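PDB 2JEX: regulatory protein E2 from Bovine papillomavirus type 1, which regulates viral transcription and, as the partner of protein E1, helps to initiate viral DNA replication, here represented by its N-terminal transactivation domain. Local coordinates for residues E6-A11 with T52-C57; D24-H29 with L95-D100; T34-E39 with K70-M75; Q80-T85 with D143-A148; L157-M162 with I168-F173. The protein carries 1 engineered substitution. One frame throughout, in Å; residues are numbered along the deposited sequence.

Interaction 1 (E6-A11 with T52-C57)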
# COMPACT_ATOMS: atom_id res chain seq x y z
N GLU A 6 14.02 -11.82 24.94
CA GLU A 6 14.74 -10.55 24.86
C GLU A 6 14.77 -10.03 23.42
O GLU A 6 14.69 -8.83 23.19
CB GLU A 6 16.18 -10.69 25.36
CG GLU A 6 16.33 -11.28 26.75
CD GLU A 6 17.70 -11.91 26.94
OE1 GLU A 6 18.23 -12.49 25.93
OE2 GLU A 6 18.26 -11.82 28.09
N ARG A 7 14.89 -10.95 22.47
CA ARG A 7 14.90 -10.62 21.05
C ARG A 7 13.54 -10.06 20.64
O ARG A 7 13.46 -9.11 19.86
CB ARG A 7 15.25 -11.87 20.23
CG ARG A 7 15.71 -11.59 18.81
CD ARG A 7 16.00 -12.89 18.06
NE ARG A 7 17.19 -13.59 18.55
CZ ARG A 7 17.17 -14.73 19.24
NH1 ARG A 7 16.03 -15.34 19.54
NH2 ARG A 7 18.32 -15.26 19.63
N LEU A 8 12.48 -10.64 21.20
CA LEU A 8 11.12 -10.16 21.04
C LEU A 8 10.95 -8.74 21.56
O LEU A 8 10.33 -7.90 20.90
CB LEU A 8 10.13 -11.10 21.74
CG LEU A 8 8.62 -10.82 21.65
CD1 LEU A 8 8.11 -10.86 20.20
CD2 LEU A 8 7.86 -11.81 22.50
N HIS A 9 11.49 -8.47 22.74
CA HIS A 9 11.41 -7.15 23.37
C HIS A 9 12.08 -6.08 22.51
O HIS A 9 11.55 -4.98 22.35
CB HIS A 9 12.02 -7.17 24.78
CG HIS A 9 12.09 -5.82 25.43
ND1 HIS A 9 11.01 -5.23 26.05
CD2 HIS A 9 13.12 -4.94 25.55
CE1 HIS A 9 11.37 -4.05 26.53
NE2 HIS A 9 12.64 -3.85 26.23
N VAL A 10 13.25 -6.42 21.97
CA VAL A 10 14.01 -5.51 21.11
C VAL A 10 13.27 -5.22 19.79
O VAL A 10 13.22 -4.07 19.35
CB VAL A 10 15.45 -6.03 20.83
CG1 VAL A 10 16.23 -5.09 19.92
CG2 VAL A 10 16.21 -6.23 22.15
N ALA A 11 12.70 -6.26 19.19
CA ALA A 11 11.96 -6.15 17.94
C ALA A 11 10.69 -5.30 18.07
O ALA A 11 10.35 -4.54 17.16
CB ALA A 11 11.64 -7.51 17.39
N THR A 52 1.79 -20.01 24.32
CA THR A 52 0.60 -19.15 24.28
C THR A 52 0.88 -17.79 24.92
O THR A 52 0.19 -16.81 24.64
CB THR A 52 -0.61 -19.79 25.03
OG1 THR A 52 -0.19 -20.26 26.32
CG2 THR A 52 -1.20 -20.95 24.25
N VAL A 53 1.86 -17.76 25.82
CA VAL A 53 2.35 -16.52 26.42
C VAL A 53 3.87 -16.61 26.48
O VAL A 53 4.44 -17.54 27.09
CB VAL A 53 1.81 -16.27 27.86
CG1 VAL A 53 2.26 -14.89 28.35
CG2 VAL A 53 0.29 -16.40 27.94
N LEU A 54 4.52 -15.65 25.84
CA LEU A 54 5.97 -15.52 25.86
C LEU A 54 6.34 -14.28 26.67
O LEU A 54 6.24 -13.15 26.18
CB LEU A 54 6.51 -15.45 24.43
CG LEU A 54 8.00 -15.62 24.15
CD1 LEU A 54 8.61 -16.87 24.82
CD2 LEU A 54 8.20 -15.67 22.66
N GLY A 55 6.73 -14.49 27.92
CA GLY A 55 7.11 -13.41 28.82
C GLY A 55 5.91 -12.69 29.40
O GLY A 55 5.29 -13.16 30.36
N HIS A 56 5.58 -11.54 28.82
CA HIS A 56 4.46 -10.73 29.28
C HIS A 56 3.59 -10.30 28.10
O HIS A 56 2.95 -9.24 28.13
CB HIS A 56 4.96 -9.52 30.07
CG HIS A 56 3.92 -8.89 30.95
ND1 HIS A 56 3.06 -7.91 30.49
CD2 HIS A 56 3.61 -9.08 32.25
CE1 HIS A 56 2.26 -7.54 31.48
NE2 HIS A 56 2.58 -8.23 32.55
N CYS A 57 3.58 -11.12 27.05
CA CYS A 57 2.69 -10.89 25.92
C CYS A 57 2.19 -12.19 25.33
O CYS A 57 2.94 -13.16 25.20
CB CYS A 57 3.36 -10.01 24.86
SG CYS A 57 4.84 -10.70 24.10
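L8 and L54 mark the nearest approach of two very unlike backbones, their CA atoms 8.9 Å apart. Residues 6-11 are regular helix, whereas residues 52-57 fold back on themselves in a small hairpin. There L54 N donates to C57 O at 3.0 Å, while the return bond from C57 N to L54 O is long and weak. G55 takes a positive phi of 79° in the tight turn between these two residues. Backbones so far apart can meet only through side chains, and a single one, L8, carries the contact from the helix. Its CG lies anti to the backbone N (chi1 -177°), which carries the isobutyl group out from the helix toward the hairpin. The contact illustrates how the helical part of the E2 transactivation domain is finished at its margin: helix 4-21, one of the three long helices, is joined to the short hairpin that follows helix 26-48. One methyl does the touching. L8 CD2 rests 3.6 Å from C57 SG and 3.9 Å from L54 CD2, so it is received by the two residues flanking the turn. The thiol faces the leucine because SG sits between the backbone N and the carbonyl carbon of C57 (chi1 62°). L54 meets L8 obliquely, through CD2 and, more distantly, CG. The other methyl of L8, CD1, turns instead to E39 on helix 26-48.

Interaction 2 (D24-H29 with L95-D100)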
# COMPACT_ATOMS: atom_id res chain seq x y z
N ASP A 24 11.71 9.96 7.48
CA ASP A 24 11.47 10.11 6.05
C ASP A 24 12.60 9.44 5.27
O ASP A 24 12.72 9.61 4.06
CB ASP A 24 11.29 11.59 5.69
CG ASP A 24 10.16 12.25 6.49
OD1 ASP A 24 9.03 11.69 6.55
OD2 ASP A 24 10.40 13.35 7.06
N LYS A 25 13.42 8.67 5.97
CA LYS A 25 14.49 7.90 5.33
C LYS A 25 14.10 6.43 5.13
O LYS A 25 13.63 5.78 6.06
CB LYS A 25 15.81 8.02 6.11
CG LYS A 25 16.89 7.02 5.71
CD LYS A 25 17.32 7.15 4.24
CE LYS A 25 18.07 5.91 3.76
NZ LYS A 25 19.44 5.84 4.37
N LEU A 26 14.30 5.94 3.91
CA LEU A 26 13.98 4.58 3.51
C LEU A 26 14.62 3.49 4.40
O LEU A 26 14.00 2.46 4.66
CB LEU A 26 14.35 4.35 2.03
CG LEU A 26 13.98 3.03 1.31
CD1 LEU A 26 12.54 2.54 1.59
CD2 LEU A 26 14.21 3.17 -0.19
N GLN A 27 15.84 3.73 4.86
CA GLN A 27 16.58 2.78 5.67
C GLN A 27 15.94 2.51 7.04
O GLN A 27 15.96 1.39 7.53
CB GLN A 27 18.04 3.22 5.84
CG GLN A 27 18.96 2.15 6.39
CD GLN A 27 18.89 0.85 5.60
OE1 GLN A 27 18.70 -0.23 6.17
NE2 GLN A 27 19.03 0.94 4.28
N ASP A 28 15.38 3.55 7.64
CA ASP A 28 14.62 3.38 8.88
C ASP A 28 13.39 2.50 8.69
O ASP A 28 12.99 1.78 9.61
CB ASP A 28 14.22 4.74 9.44
CG ASP A 28 15.39 5.50 10.01
OD1 ASP A 28 15.58 6.68 9.63
OD2 ASP A 28 16.14 4.93 10.83
N HIS A 29 12.80 2.54 7.50
CA HIS A 29 11.61 1.74 7.20
C HIS A 29 11.97 0.30 6.87
O HIS A 29 11.25 -0.62 7.24
CB HIS A 29 10.80 2.40 6.09
CG HIS A 29 10.40 3.81 6.41
ND1 HIS A 29 9.90 4.18 7.64
CD2 HIS A 29 10.45 4.95 5.67
CE1 HIS A 29 9.65 5.47 7.64
NE2 HIS A 29 9.98 5.96 6.46
N LEU A 95 3.86 6.03 6.38
CA LEU A 95 2.67 5.73 5.59
C LEU A 95 2.96 5.36 4.14
O LEU A 95 2.27 4.50 3.58
CB LEU A 95 1.66 6.87 5.68
CG LEU A 95 0.90 6.94 7.01
CD1 LEU A 95 -0.02 8.13 7.04
CD2 LEU A 95 0.14 5.64 7.31
N ASP A 96 3.97 5.99 3.54
CA ASP A 96 4.37 5.67 2.16
C ASP A 96 4.81 4.22 2.07
O ASP A 96 4.66 3.57 1.04
CB ASP A 96 5.51 6.57 1.68
CG ASP A 96 5.19 8.05 1.77
OD1 ASP A 96 4.05 8.44 1.43
OD2 ASP A 96 6.08 8.82 2.16
N THR A 97 5.36 3.72 3.17
CA THR A 97 5.94 2.38 3.22
C THR A 97 5.12 1.44 4.12
O THR A 97 5.66 0.49 4.69
CB THR A 97 7.40 2.45 3.69
OG1 THR A 97 7.48 3.22 4.89
CG2 THR A 97 8.27 3.11 2.63
N SER A 98 3.82 1.73 4.22
CA SER A 98 2.90 0.88 4.99
C SER A 98 2.23 -0.17 4.10
O SER A 98 2.08 0.02 2.89
CB SER A 98 1.87 1.73 5.74
OG SER A 98 1.00 2.40 4.84
N TRP A 99 1.85 -1.28 4.71
CA TRP A 99 1.23 -2.40 4.00
C TRP A 99 -0.08 -2.03 3.31
O TRP A 99 -0.32 -2.45 2.15
CB TRP A 99 1.01 -3.56 4.98
CG TRP A 99 0.33 -4.74 4.34
CD1 TRP A 99 -1.04 -5.02 4.39
CD2 TRP A 99 0.98 -5.79 3.53
NE1 TRP A 99 -1.28 -6.19 3.68
CE2 TRP A 99 -0.06 -6.68 3.14
CE3 TRP A 99 2.36 -6.07 3.12
CZ2 TRP A 99 0.22 -7.85 2.35
CZ3 TRP A 99 2.61 -7.23 2.35
CH2 TRP A 99 1.56 -8.11 1.98
N ASP A 100 -0.91 -1.23 3.99
CA ASP A 100 -2.18 -0.76 3.42
C ASP A 100 -1.96 0.12 2.19
O ASP A 100 -2.70 0.02 1.21
CB ASP A 100 -3.01 0.00 4.45
CG ASP A 100 -3.58 -0.90 5.54
OD1 ASP A 100 -3.72 -2.13 5.30
OD2 ASP A 100 -3.89 -0.38 6.64
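H29 and T97 meet at about a right angle, the hydroxyl of the threonine standing over one face of the imidazole. T97 OG1 lies 3.3 Å above the ring plane and is displaced toward the rim, so its nearest ring atom is H29 CG, also at 3.3 Å, followed by H29 CD2 at 3.5 Å. The hydroxyl therefore packs against the ring face and finds its polar partner in the residues just before the turn, where OG1 is hydrogen-bonded to S93 O. The imidazole is fixed from its far end: NE2 is hydrogen-bonded to W92 O, and since a carbonyl can only accept, NE2 probably carries a proton there. With CG anti to the carbonyl carbon (chi1 -56°), the histidine ring is directed at the loop. The methyl branch of T97 extends the packing, its CG2 4.2 Å from H29 CD2 and 4.4 Å from L26 CD1. Around T97 the chain is held by its own turn: S98 OG donates to L95 O at 2.8 Å, reinforcing a weak backbone bond from S98 N to the same oxygen. The carbonyl of T97 in turn is hydrogen-bonded to W33 NE1 of helix 26-48. The buried side of a helix start thus meets a type I beta turn, L95 to S98, whose last residue is the N-cap of helix 99-103, tying the segment after the long helices to the first turns of helix 26-48.

Interaction 3 (T34-E39 with K70-M75)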
# COMPACT_ATOMS: atom_id res chain seq x y z
N THR A 34 11.96 -5.15 9.11
CA THR A 34 12.80 -6.25 9.53
C THR A 34 12.53 -6.61 11.00
O THR A 34 12.67 -7.77 11.40
CB THR A 34 14.28 -5.91 9.33
OG1 THR A 34 14.61 -4.80 10.16
CG2 THR A 34 14.52 -5.50 7.90
N ALA A 35 12.14 -5.61 11.79
CA ALA A 35 11.75 -5.82 13.18
C ALA A 35 10.35 -6.41 13.28
O ALA A 35 10.08 -7.19 14.19
CB ALA A 35 11.85 -4.52 13.95
N VAL A 36 9.46 -6.04 12.36
CA VAL A 36 8.12 -6.65 12.29
C VAL A 36 8.26 -8.13 11.94
O VAL A 36 7.59 -8.98 12.52
CB VAL A 36 7.16 -5.94 11.29
CG1 VAL A 36 5.79 -6.63 11.27
CG2 VAL A 36 6.98 -4.45 11.65
N ARG A 37 9.17 -8.42 11.00
CA ARG A 37 9.50 -9.77 10.57
C ARG A 37 10.00 -10.63 11.72
O ARG A 37 9.49 -11.73 11.96
CB ARG A 37 10.56 -9.70 9.47
CG ARG A 37 11.08 -11.05 9.04
CD ARG A 37 12.08 -10.90 7.92
NE ARG A 37 12.55 -12.19 7.41
CZ ARG A 37 13.29 -12.34 6.33
NH1 ARG A 37 13.67 -11.28 5.63
NH2 ARG A 37 13.67 -13.56 5.94
N THR A 38 11.01 -10.12 12.42
CA THR A 38 11.59 -10.77 13.59
C THR A 38 10.50 -11.09 14.62
O THR A 38 10.34 -12.24 14.98
CB THR A 38 12.75 -9.92 14.18
OG1 THR A 38 13.71 -9.65 13.14
CG2 THR A 38 13.46 -10.64 15.35
N GLU A 39 9.72 -10.09 15.04
CA GLU A 39 8.66 -10.28 16.04
C GLU A 39 7.69 -11.41 15.68
O GLU A 39 7.44 -12.31 16.48
CB GLU A 39 7.87 -8.99 16.29
CG GLU A 39 6.67 -9.17 17.24
CD GLU A 39 5.84 -7.90 17.42
OE1 GLU A 39 5.98 -6.95 16.63
OE2 GLU A 39 5.04 -7.85 18.38
N LYS A 70 5.11 -12.81 6.88
CA LYS A 70 5.18 -12.90 5.43
C LYS A 70 5.04 -11.53 4.77
O LYS A 70 5.78 -11.20 3.85
CB LYS A 70 4.16 -13.91 4.89
CG LYS A 70 4.68 -15.35 4.96
CD LYS A 70 3.59 -16.39 4.88
CE LYS A 70 2.92 -16.43 3.51
NZ LYS A 70 1.59 -17.12 3.62
N GLN A 71 4.09 -10.74 5.26
CA GLN A 71 3.88 -9.36 4.81
C GLN A 71 5.15 -8.53 5.03
O GLN A 71 5.58 -7.79 4.16
CB GLN A 71 2.71 -8.73 5.56
CG GLN A 71 1.36 -9.40 5.27
CD GLN A 71 0.18 -8.73 5.98
OE1 GLN A 71 -0.97 -8.85 5.54
NE2 GLN A 71 0.47 -8.04 7.08
N ALA A 72 5.75 -8.71 6.20
CA ALA A 72 6.94 -7.98 6.60
C ALA A 72 8.16 -8.41 5.79
O ALA A 72 8.98 -7.58 5.43
CB ALA A 72 7.17 -8.13 8.09
N ILE A 73 8.28 -9.71 5.50
CA ILE A 73 9.32 -10.21 4.59
C ILE A 73 9.22 -9.47 3.24
O ILE A 73 10.20 -8.89 2.76
CB ILE A 73 9.22 -11.75 4.41
CG1 ILE A 73 9.69 -12.48 5.68
CG2 ILE A 73 10.03 -12.24 3.21
CD1 ILE A 73 9.24 -13.96 5.81
N GLU A 74 8.01 -9.47 2.67
CA GLU A 74 7.72 -8.83 1.40
C GLU A 74 8.05 -7.33 1.38
O GLU A 74 8.58 -6.82 0.39
CB GLU A 74 6.26 -9.04 0.99
CG GLU A 74 5.92 -8.41 -0.34
CD GLU A 74 4.59 -8.87 -0.89
OE1 GLU A 74 3.87 -9.62 -0.20
OE2 GLU A 74 4.26 -8.46 -2.03
N MET A 75 7.71 -6.65 2.47
CA MET A 75 8.01 -5.23 2.62
C MET A 75 9.51 -5.01 2.74
O MET A 75 10.08 -4.20 2.00
CB MET A 75 7.26 -4.62 3.82
CG MET A 75 5.74 -4.57 3.67
SD MET A 75 5.09 -3.71 2.21
CE MET A 75 5.00 -2.02 2.84
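R37 and A72 stand where two neighbouring helices of the three-helix bundle come together, their CA atoms 5.1 Å apart. Helices 26-48 and 62-83 run nearly antiparallel here, at 152°, with the axes of the short segments 8.0 Å apart at closest approach. Such proximity is consistent with a small residue at the crossing, and A72 supplies it by directing nothing larger than a methyl at the opposing backbone. The side chain of R37 then leaves the bundle core along the surface of its partner. Its CB packs on A72 CB at 4.0 Å. From there the chain is fully extended, CG anti to the backbone N (chi1 174°), and it crosses I73 obliquely. R37 CG comes within 3.9 Å of I73 CG1, CD is closer, and NE is the nearest atom of all, 3.4 Å from the same methylene. I73 CG1 thus sits over one face of the guanidinium, offset toward its rim, while CZ and both terminal nitrogens lie farther from it. The isoleucine shields that part of the flat group, and the polar end is met by a residue one turn further along the helix, R37 NH1 being hydrogen-bonded to Q76 OE1. W33, also of helix 26-48, packs on A72 as well. On the inner flank of the alanine, V36 CG1 lies 3.8 Å from A72 CB, and the backbone N of R37 closes in on this methyl to 3.5 Å.

Interaction 4 (Q80-T85 with D143-A148)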
# COMPACT_ATOMS: atom_id res chain seq x y z
N GLN A 80 14.31 -3.02 0.34
CA GLN A 80 15.76 -3.17 0.18
C GLN A 80 16.14 -3.04 -1.29
O GLN A 80 17.19 -2.45 -1.62
CB GLN A 80 16.24 -4.51 0.74
CG GLN A 80 16.32 -4.59 2.26
CD GLN A 80 16.80 -5.96 2.75
OE1 GLN A 80 16.87 -6.22 3.96
NE2 GLN A 80 17.13 -6.84 1.81
N GLU A 81 15.31 -3.59 -2.17
CA GLU A 81 15.49 -3.43 -3.61
C GLU A 81 15.36 -1.97 -4.02
O GLU A 81 16.20 -1.45 -4.76
CB GLU A 81 14.51 -4.30 -4.39
CG GLU A 81 14.74 -5.79 -4.23
CD GLU A 81 13.89 -6.62 -5.18
OE1 GLU A 81 14.16 -7.83 -5.33
OE2 GLU A 81 12.96 -6.05 -5.79
N LEU A 82 14.31 -1.31 -3.53
CA LEU A 82 14.07 0.12 -3.79
C LEU A 82 15.25 1.04 -3.50
O LEU A 82 15.57 1.90 -4.31
CB LEU A 82 12.87 0.61 -2.98
CG LEU A 82 11.61 1.03 -3.74
CD1 LEU A 82 10.49 1.27 -2.74
CD2 LEU A 82 11.85 2.26 -4.61
N SER A 83 15.87 0.85 -2.34
CA SER A 83 16.99 1.67 -1.89
C SER A 83 18.19 1.58 -2.82
O SER A 83 19.01 2.50 -2.88
CB SER A 83 17.40 1.27 -0.48
OG SER A 83 17.78 -0.09 -0.45
N LYS A 84 18.28 0.46 -3.54
CA LYS A 84 19.35 0.25 -4.51
C LYS A 84 19.02 0.87 -5.88
O LYS A 84 19.76 0.68 -6.85
CB LYS A 84 19.65 -1.25 -4.66
CG LYS A 84 20.01 -1.99 -3.37
CD LYS A 84 21.14 -1.31 -2.59
CE LYS A 84 21.89 -2.28 -1.69
NZ LYS A 84 23.23 -2.64 -2.26
N THR A 85 17.92 1.61 -5.96
CA THR A 85 17.52 2.29 -7.20
C THR A 85 17.63 3.82 -7.06
O THR A 85 17.96 4.34 -5.98
CB THR A 85 16.06 1.95 -7.63
OG1 THR A 85 15.13 2.64 -6.80
CG2 THR A 85 15.79 0.45 -7.57
N ASP A 143 12.34 -5.32 -15.31
CA ASP A 143 13.40 -4.31 -15.41
C ASP A 143 13.39 -3.43 -14.16
O ASP A 143 13.14 -2.21 -14.24
CB ASP A 143 13.19 -3.45 -16.67
CG ASP A 143 12.51 -4.21 -17.80
OD1 ASP A 143 11.37 -3.85 -18.16
OD2 ASP A 143 13.11 -5.17 -18.33
N GLY A 144 13.64 -4.05 -13.00
CA GLY A 144 13.67 -3.38 -11.70
C GLY A 144 12.45 -2.53 -11.36
O GLY A 144 11.38 -2.68 -11.96
N TRP A 145 12.62 -1.63 -10.40
CA TRP A 145 11.56 -0.70 -10.00
C TRP A 145 11.49 0.51 -10.94
O TRP A 145 12.52 0.98 -11.45
CB TRP A 145 11.75 -0.26 -8.55
CG TRP A 145 11.63 -1.40 -7.60
CD1 TRP A 145 12.62 -2.27 -7.23
CD2 TRP A 145 10.45 -1.83 -6.91
NE1 TRP A 145 12.13 -3.21 -6.35
CE2 TRP A 145 10.80 -2.95 -6.13
CE3 TRP A 145 9.13 -1.36 -6.87
CZ2 TRP A 145 9.87 -3.62 -5.32
CZ3 TRP A 145 8.20 -2.03 -6.06
CH2 TRP A 145 8.58 -3.14 -5.30
N GLN A 146 10.27 1.01 -11.16
CA GLN A 146 10.05 2.15 -12.06
C GLN A 146 8.91 3.06 -11.59
O GLN A 146 7.95 2.60 -10.98
CB GLN A 146 9.78 1.67 -13.49
CG GLN A 146 8.51 0.83 -13.65
CD GLN A 146 8.09 0.67 -15.09
OE1 GLN A 146 8.91 0.43 -15.98
NE2 GLN A 146 6.78 0.78 -15.34
N LEU A 147 9.04 4.35 -11.89
CA LEU A 147 8.03 5.33 -11.52
C LEU A 147 6.91 5.37 -12.54
O LEU A 147 7.15 5.40 -13.74
CB LEU A 147 8.65 6.72 -11.34
CG LEU A 147 7.73 7.92 -11.05
CD1 LEU A 147 6.93 7.77 -9.76
CD2 LEU A 147 8.54 9.21 -11.03
N ALA A 148 5.68 5.32 -12.04
CA ALA A 148 4.49 5.44 -12.86
C ALA A 148 3.58 6.51 -12.26
O ALA A 148 3.62 6.77 -11.06
CB ALA A 148 3.77 4.11 -12.95
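L82 and W145 bring the C-terminal end of helix 62-83 up to the start of strand 145-152, with CA atoms 6.7 Å apart. The indole does almost all the reaching from the strand. Its N-H donates to the helix: W145 NE1 lies 3.0 Å from E81 OE2, with a somewhat bent angle of 146° at the hydrogen. The acceptor uses its anti lone pair and stands slightly out of the indole plane, and the carboxylate is turned 73° from the ring. E81 OE2 also forms a salt bridge with R140 on strand 128-140, so one oxygen is gripped by two donors from the sheet. Closer to the helix, E81 CB rests against W145 NE1 at 3.3 Å. L82 lies over one face of the indole, its CG 4.4 Å from W145 CD2. The methyl of T85 adds a looser touch, CG2 to W145 CD1 at 4.2 Å, and T85 is itself tied back to the helix end, since both its N and its OG1 donate to L82 O. OG1 does so in the carbonyl plane, at 2.6 Å. A tryptophan anchored by one polar bond and apolar packing is here a joint between the helical bundle and the beta-sheet part of the E2 transactivation domain.

Interaction 5 (L157-M162 with I168-F173). Engineered in segment 168-173: A172 (natural residue Arg).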
# COMPACT_ATOMS: atom_id res chain seq x y z
N LEU A 157 -9.71 4.59 -13.28
CA LEU A 157 -8.42 4.92 -12.71
C LEU A 157 -7.39 4.07 -13.44
O LEU A 157 -7.64 2.91 -13.75
CB LEU A 157 -8.42 4.65 -11.22
CG LEU A 157 -9.62 5.15 -10.41
CD1 LEU A 157 -9.64 4.50 -9.02
CD2 LEU A 157 -9.57 6.64 -10.27
N TYR A 158 -6.24 4.66 -13.71
CA TYR A 158 -5.26 4.09 -14.64
C TYR A 158 -3.87 4.56 -14.25
O TYR A 158 -3.71 5.57 -13.57
CB TYR A 158 -5.56 4.55 -16.08
CG TYR A 158 -5.30 6.03 -16.28
CD1 TYR A 158 -4.01 6.51 -16.53
CD2 TYR A 158 -6.34 6.96 -16.22
CE1 TYR A 158 -3.76 7.86 -16.69
CE2 TYR A 158 -6.11 8.33 -16.40
CZ TYR A 158 -4.81 8.77 -16.63
OH TYR A 158 -4.55 10.11 -16.81
N TYR A 159 -2.87 3.82 -14.71
CA TYR A 159 -1.48 4.26 -14.64
C TYR A 159 -0.86 4.12 -16.01
O TYR A 159 -1.30 3.29 -16.81
CB TYR A 159 -0.69 3.45 -13.59
CG TYR A 159 -0.56 1.97 -13.88
CD1 TYR A 159 -1.48 1.05 -13.37
CD2 TYR A 159 0.49 1.48 -14.67
CE1 TYR A 159 -1.37 -0.30 -13.64
CE2 TYR A 159 0.60 0.12 -14.94
CZ TYR A 159 -0.33 -0.76 -14.42
OH TYR A 159 -0.22 -2.11 -14.68
N CYS A 160 0.15 4.93 -16.30
CA CYS A 160 0.88 4.82 -17.56
C CYS A 160 2.37 4.55 -17.39
O CYS A 160 3.00 5.03 -16.44
CB CYS A 160 0.63 6.02 -18.49
SG CYS A 160 0.11 7.55 -17.69
N THR A 161 2.91 3.74 -18.31
CA THR A 161 4.33 3.36 -18.33
C THR A 161 4.83 3.43 -19.77
O THR A 161 4.04 3.63 -20.70
CB THR A 161 4.55 1.92 -17.79
OG1 THR A 161 3.99 0.97 -18.70
CG2 THR A 161 3.91 1.73 -16.40
N MET A 162 6.13 3.27 -19.96
CA MET A 162 6.69 3.29 -21.32
C MET A 162 7.22 1.92 -21.77
O MET A 162 8.12 1.83 -22.62
CB MET A 162 7.73 4.41 -21.48
CG MET A 162 7.17 5.81 -21.19
SD MET A 162 5.67 6.19 -22.12
CE MET A 162 4.86 7.37 -21.03
N ILE A 168 -3.09 2.32 -18.56
CA ILE A 168 -3.47 0.97 -18.14
C ILE A 168 -4.41 1.03 -16.93
O ILE A 168 -4.02 1.43 -15.83
CB ILE A 168 -2.24 0.05 -17.92
CG1 ILE A 168 -1.53 -0.17 -19.26
CG2 ILE A 168 -2.66 -1.31 -17.35
CD1 ILE A 168 -0.02 -0.30 -19.17
N TYR A 169 -5.66 0.64 -17.16
CA TYR A 169 -6.72 0.80 -16.19
C TYR A 169 -6.74 -0.31 -15.16
O TYR A 169 -6.72 -1.49 -15.51
CB TYR A 169 -8.08 0.91 -16.89
CG TYR A 169 -8.21 2.14 -17.75
CD1 TYR A 169 -8.73 3.33 -17.23
CD2 TYR A 169 -7.80 2.13 -19.09
CE1 TYR A 169 -8.83 4.47 -18.01
CE2 TYR A 169 -7.90 3.26 -19.88
CZ TYR A 169 -8.42 4.43 -19.34
OH TYR A 169 -8.53 5.55 -20.12
N TYR A 170 -6.76 0.08 -13.88
CA TYR A 170 -6.89 -0.87 -12.77
C TYR A 170 -8.29 -0.80 -12.16
O TYR A 170 -8.69 -1.70 -11.42
CB TYR A 170 -5.79 -0.67 -11.72
CG TYR A 170 -5.76 0.67 -11.00
CD1 TYR A 170 -6.49 0.87 -9.83
CD2 TYR A 170 -4.95 1.71 -11.46
CE1 TYR A 170 -6.45 2.08 -9.15
CE2 TYR A 170 -4.90 2.94 -10.80
CZ TYR A 170 -5.65 3.11 -9.64
OH TYR A 170 -5.61 4.31 -8.97
N SER A 171 -9.02 0.25 -12.49
CA SER A 171 -10.40 0.42 -12.07
C SER A 171 -11.21 0.90 -13.26
O SER A 171 -10.70 1.61 -14.14
CB SER A 171 -10.47 1.43 -10.93
OG SER A 171 -11.63 1.24 -10.14
N ALA A 172 -12.47 0.47 -13.33
CA ALA A 172 -13.37 0.92 -14.39
C ALA A 172 -14.58 1.59 -13.75
O ALA A 172 -15.26 0.99 -12.93
CB ALA A 172 -13.81 -0.25 -15.25
N PHE A 173 -14.84 2.84 -14.14
CA PHE A 173 -15.99 3.56 -13.57
C PHE A 173 -17.34 3.00 -14.02
O PHE A 173 -18.36 3.19 -13.34
CB PHE A 173 -15.89 5.07 -13.81
CG PHE A 173 -14.81 5.75 -13.02
CD1 PHE A 173 -14.60 5.43 -11.67
CD2 PHE A 173 -14.00 6.72 -13.60
CE1 PHE A 173 -13.60 6.06 -10.93
CE2 PHE A 173 -13.01 7.35 -12.88
CZ PHE A 173 -12.81 7.02 -11.53
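L157 begins the pairing with a forked bond: its carbonyl oxygen accepts from Y170 N at 3.0 Å and from S171 N at 3.3 Å. Two consecutive residues thus face one, the signature of a classic beta bulge at the end of this antiparallel hairpin. L157 CB lies over the face of the Y170 ring, 4.0 Å from its centroid, and the CD2 methyl reaches F173 CZ at 3.5 Å. Y158 forms a non-hydrogen-bonded pair with Y169. Its CB rides over the Y169 ring, 3.9 Å from the centroid, while its own ring turns an edge to that same ring in an offset edge-to-face pair, planes at 64°. The hydroxyl of Y169 is hydrogen-bonded to D153. At Y159 regular pairing holds: Y159 N donates to I168 O at 2.9 Å, and I168 N returns the bond to Y159 O at 2.7 Å. Chi1 of 63° folds the Y159 ring onto I168, whose CB stands over its face, with Y170 CD2 at its edge. T161 adds only a loose touch to I168 CD1. Strand 157-161 lies between strand 145-152 and strand 166-169, the latter outermost in the sheet within this chain, and beyond the bulge F173 leads into helix 173-180.

The five contacts show chemistry following position. Interaction 2 is wholly buried, whereas the other four mix buried and more accessible residues. Interactions 2 and 3 share helix 26-48 and touch where the methyl of M75 meets the backbone at T97 and S98; interactions 3 and 4 share helix 62-83 without touching. L26 of interaction 2 also packs on L82 and S83 of interaction 4. Interaction 1, at the outer margin, is purely apolar and packs on interaction 3 through A11 and L8. Interaction 4 adds a side-chain hydrogen bond where helices give way to sheet, and interaction 5 combines backbone pairing with aromatic packing. The last two meet across neighbouring strands, where Q146 and A148 pack on T161.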